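PDB 3GA2: endonuclease V from Bacillus subtilis, which probably repairs deaminated bases in DNA by nicking the duplex at the second phosphodiester bond 3' to a deoxyinosine, leaving the lesion in place. Local coordinates for residues K12-Q15 and D16-V20; H227-R230 and T231-K235. The protein carries 1 engineered substitution. One frame throughout, in Å; residues are numbered along the deposited sequence.

Contact 1: residues K12-Q15 and D16-V20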
# COMPACT_ATOMS: atom_id res chain seq x y z
N LYS A 12 -15.69 1.02 17.42
CA LYS A 12 -16.89 1.86 17.30
C LYS A 12 -16.51 3.33 17.18
O LYS A 12 -16.46 3.88 16.08
CB LYS A 12 -17.81 1.67 18.51
CG LYS A 12 -17.58 0.40 19.31
CD LYS A 12 -16.78 0.70 20.57
CE LYS A 12 -16.44 -0.56 21.34
NZ LYS A 12 -15.69 -0.24 22.59
N LYS A 13 -16.25 3.97 18.32
CA LYS A 13 -15.88 5.39 18.33
C LYS A 13 -14.44 5.58 17.89
O LYS A 13 -13.67 4.62 17.82
CB LYS A 13 -16.09 5.96 19.73
CG LYS A 13 -15.43 5.15 20.84
CD LYS A 13 -15.72 5.75 22.21
CE LYS A 13 -15.16 4.88 23.32
NZ LYS A 13 -15.78 3.53 23.35
N GLU A 14 -14.06 6.82 17.60
CA GLU A 14 -12.71 7.11 17.15
C GLU A 14 -11.67 6.68 18.17
O GLU A 14 -10.52 6.39 17.82
CB GLU A 14 -12.54 8.60 16.85
CG GLU A 14 -12.41 9.47 18.07
CD GLU A 14 -11.90 10.85 17.73
OE1 GLU A 14 -12.63 11.61 17.06
OE2 GLU A 14 -10.75 11.18 18.12
N GLN A 15 -12.06 6.64 19.44
CA GLN A 15 -11.15 6.23 20.51
C GLN A 15 -10.63 4.82 20.27
O GLN A 15 -9.45 4.53 20.49
CB GLN A 15 -11.86 6.29 21.86
CG GLN A 15 -11.05 5.71 23.02
CD GLN A 15 -9.79 6.51 23.32
OE1 GLN A 15 -8.98 6.11 24.16
NE2 GLN A 15 -9.63 7.64 22.64
N ASP A 16 -11.52 3.93 19.83
CA ASP A 16 -11.16 2.54 19.57
C ASP A 16 -10.08 2.46 18.49
O ASP A 16 -9.07 1.77 18.67
CB ASP A 16 -12.40 1.76 19.10
CG ASP A 16 -13.58 1.91 20.04
OD1 ASP A 16 -13.45 1.59 21.24
OD2 ASP A 16 -14.66 2.35 19.57
N PHE A 17 -10.29 3.16 17.38
CA PHE A 17 -9.34 3.16 16.28
C PHE A 17 -7.97 3.71 16.70
O PHE A 17 -6.94 3.15 16.33
CB PHE A 17 -9.89 3.98 15.10
CG PHE A 17 -11.17 3.43 14.53
CD1 PHE A 17 -12.40 3.81 15.06
CD2 PHE A 17 -11.14 2.52 13.47
CE1 PHE A 17 -13.59 3.29 14.55
CE2 PHE A 17 -12.32 1.99 12.95
CZ PHE A 17 -13.55 2.38 13.49
N LEU A 18 -7.96 4.79 17.47
CA LEU A 18 -6.70 5.38 17.92
C LEU A 18 -5.91 4.43 18.80
O LEU A 18 -4.68 4.39 18.74
CB LEU A 18 -6.94 6.69 18.68
CG LEU A 18 -6.94 7.99 17.88
CD1 LEU A 18 -5.64 8.09 17.08
CD2 LEU A 18 -8.13 8.03 16.96
N GLN A 19 -6.62 3.68 19.64
CA GLN A 19 -5.96 2.75 20.54
C GLN A 19 -5.25 1.65 19.76
O GLN A 19 -4.14 1.25 20.10
CB GLN A 19 -6.98 2.14 21.50
CG GLN A 19 -6.34 1.48 22.71
CD GLN A 19 -5.70 2.50 23.65
OE1 GLN A 19 -4.96 2.14 24.56
NE2 GLN A 19 -5.99 3.78 23.43
N VAL A 20 -5.91 1.15 18.71
CA VAL A 20 -5.32 0.10 17.88
C VAL A 20 -4.08 0.65 17.17
O VAL A 20 -3.03 0.01 17.18
CB VAL A 20 -6.33 -0.41 16.82
CG1 VAL A 20 -5.66 -1.46 15.93
CG2 VAL A 20 -7.54 -1.02 17.51
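Lys12 and Lys13 lead into helix 14-25, with Lys13 at the N-cap, and the helix opens with Leu18 N bonded to Glu14 O (3.0 Å) and Gln19 N to Gln15 O (3.1 Å), while Asp16 N makes a weak bond to Lys13 O. Asp16 turns its carboxylate back over the start of the helix, CG lying beside its own backbone N (chi1 -52°). An aspartate suits this turn because its short acidic side chain reaches back to a backbone N-H and sits near the positive end of the helix dipole, which would probably favour its charge. Lys12 N donates to Asp16 OD2, though the position of that oxygen is somewhat doubtful. Both lysine side chains cross that of Asp16 at about a right angle: Lys12 NZ forms a salt bridge to Asp16 OD1 at 3.2 Å, coming from above the carboxylate plane (40° out of it), and Lys13 NZ adds a long one to the same OD1 at 3.7 Å. Further along, Gln15 and Gln19 lie side by side, their amide planes 38° apart, as polar residues on an exposed flank can. Phe17 presents a ring edge to the backbone, CE1 standing 3.3 Å from Lys12 O. Beyond the turn, this ring stacks with Phe90 and meets Phe93 edge-to-face, while Leu18 touches Phe90 as well, fastening the helix to the chain that runs from strand 72-81 to helix 96-105.

Contact 2: residues H227-R230 and T231-K235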
# COMPACT_ATOMS: atom_id res chain seq x y z
N HIS A 227 -9.85 -1.97 -11.42
CA HIS A 227 -10.73 -1.16 -12.25
C HIS A 227 -11.57 -2.00 -13.20
O HIS A 227 -12.76 -1.75 -13.37
CB HIS A 227 -9.91 -0.14 -13.05
CG HIS A 227 -9.31 0.93 -12.20
ND1 HIS A 227 -8.34 1.79 -12.66
CD2 HIS A 227 -9.55 1.29 -10.91
CE1 HIS A 227 -8.00 2.63 -11.69
NE2 HIS A 227 -8.72 2.35 -10.62
N VAL A 228 -10.95 -3.02 -13.80
CA VAL A 228 -11.66 -3.89 -14.72
C VAL A 228 -12.69 -4.74 -13.97
O VAL A 228 -13.78 -4.98 -14.48
CB VAL A 228 -10.68 -4.81 -15.49
CG1 VAL A 228 -9.95 -5.73 -14.54
CG2 VAL A 228 -11.44 -5.63 -16.53
N LEU A 229 -12.35 -5.19 -12.77
CA LEU A 229 -13.28 -5.99 -11.98
C LEU A 229 -14.44 -5.13 -11.51
O LEU A 229 -15.59 -5.57 -11.50
CB LEU A 229 -12.60 -6.61 -10.77
CG LEU A 229 -11.83 -7.92 -10.99
CD1 LEU A 229 -11.04 -8.24 -9.74
CD2 LEU A 229 -12.80 -9.05 -11.32
N ARG A 230 -14.15 -3.89 -11.11
CA ARG A 230 -15.19 -2.99 -10.66
C ARG A 230 -16.17 -2.73 -11.80
O ARG A 230 -17.39 -2.78 -11.61
CB ARG A 230 -14.60 -1.65 -10.18
CG ARG A 230 -15.66 -0.61 -9.85
CD ARG A 230 -15.05 0.67 -9.29
NE ARG A 230 -14.13 1.31 -10.22
CZ ARG A 230 -13.44 2.41 -9.95
NH1 ARG A 230 -13.57 2.99 -8.77
NH2 ARG A 230 -12.60 2.92 -10.85
N THR A 231 -15.63 -2.46 -12.98
CA THR A 231 -16.45 -2.19 -14.16
C THR A 231 -17.31 -3.41 -14.47
O THR A 231 -18.45 -3.28 -14.91
CB THR A 231 -15.59 -1.87 -15.41
OG1 THR A 231 -14.69 -0.79 -15.11
CG2 THR A 231 -16.47 -1.47 -16.58
N PHE A 232 -16.76 -4.60 -14.25
CA PHE A 232 -17.49 -5.82 -14.51
C PHE A 232 -18.69 -5.93 -13.58
O PHE A 232 -19.81 -6.15 -14.03
CB PHE A 232 -16.57 -7.04 -14.33
CG PHE A 232 -17.28 -8.35 -14.45
CD1 PHE A 232 -17.74 -9.02 -13.32
CD2 PHE A 232 -17.48 -8.94 -15.70
CE1 PHE A 232 -18.39 -10.25 -13.43
CE2 PHE A 232 -18.12 -10.17 -15.82
CZ PHE A 232 -18.58 -10.82 -14.68
N TYR A 233 -18.46 -5.77 -12.28
CA TYR A 233 -19.53 -5.86 -11.31
C TYR A 233 -20.60 -4.79 -11.54
O TYR A 233 -21.79 -5.06 -11.43
CB TYR A 233 -18.98 -5.72 -9.89
CG TYR A 233 -18.06 -6.84 -9.47
CD1 TYR A 233 -18.48 -8.17 -9.50
CD2 TYR A 233 -16.78 -6.57 -8.98
CE1 TYR A 233 -17.65 -9.20 -9.06
CE2 TYR A 233 -15.95 -7.58 -8.54
CZ TYR A 233 -16.39 -8.90 -8.57
OH TYR A 233 -15.57 -9.90 -8.10
N GLN A 234 -20.16 -3.58 -11.87
CA GLN A 234 -21.10 -2.49 -12.11
C GLN A 234 -22.06 -2.78 -13.26
O GLN A 234 -23.27 -2.67 -13.11
CB GLN A 234 -20.34 -1.19 -12.41
CG GLN A 234 -19.63 -0.59 -11.20
CD GLN A 234 -18.87 0.68 -11.53
OE1 GLN A 234 -17.96 0.68 -12.37
NE2 GLN A 234 -19.24 1.78 -10.88
N LYS A 235 -21.51 -3.18 -14.41
CA LYS A 235 -22.33 -3.47 -15.57
C LYS A 235 -23.11 -4.78 -15.44
O LYS A 235 -23.97 -5.09 -16.27
CB LYS A 235 -21.46 -3.49 -16.83
CG LYS A 235 -20.78 -2.14 -17.07
CD LYS A 235 -20.04 -2.08 -18.40
CE LYS A 235 -19.39 -0.72 -18.58
NZ LYS A 235 -18.79 -0.56 -19.93
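Thr231 turns its hydroxyl back to the preceding turn of the helix, where OG1 donates to His227 O at 2.8 Å. OG1 stands beside the threonine's own backbone N (chi1 -55°), a conformation that brings the hydroxyl within range of the carbonyl four residues earlier. Thr231 N binds the same oxygen at 3.0 Å, from the opposite face of the carbonyl plane, so two donors grip one acceptor. Arg230 and Gln234 run side by side in the same direction, guanidinium and amide planes 30° apart. Arg230 CG is directed away from its own N (chi1 174°) and comes to 3.6 Å from Gln234 OE1; a long aliphatic stem suits this place, since it carries the charged end to Tyr49 O of strand 41-52, to which NH1 is hydrogen-bonded. Gln234 CG lies 3.2 Å from Arg230 O, and its side chain also touches Trp50. An alanine here would remove CG and the amide, probably opening a gap beside Trp50 and freeing the arginine stem to turn. Tyr233 CE2 reaches Leu229 CB at 4.1 Å; both residues also touch Val59 and His77, and suit this side by offering the strands a broad, largely apolar surface. This is the packing of an amphipathic helix on the sheet of an RNase H-like fold, with His227 about 6 Å, side chain to side chain, from Asp46, a predicted magnesium ligand.

Overall arrangement
Both contacts are local, made within one short run of chain, so neither closes a long loop, and they follow in series without nesting or crossing. Near the N terminus, contact 1 starts helix 14-25, which leads to the first strand, 41-52. The chain then builds the mixed sheet and its remaining helices before contact 2 comes in the later part of the last one, helix 217-235. Their centres are 33 Å apart and their nearest atoms about 22 Å, with no touch. Contact 1 joins the first helix to the segment between strand 72-81 and helix 96-105; contact 2 sets the final helix against strands 41-52, 55-66 and 72-81, bringing the C-terminal part of the chain back onto its earliest strands.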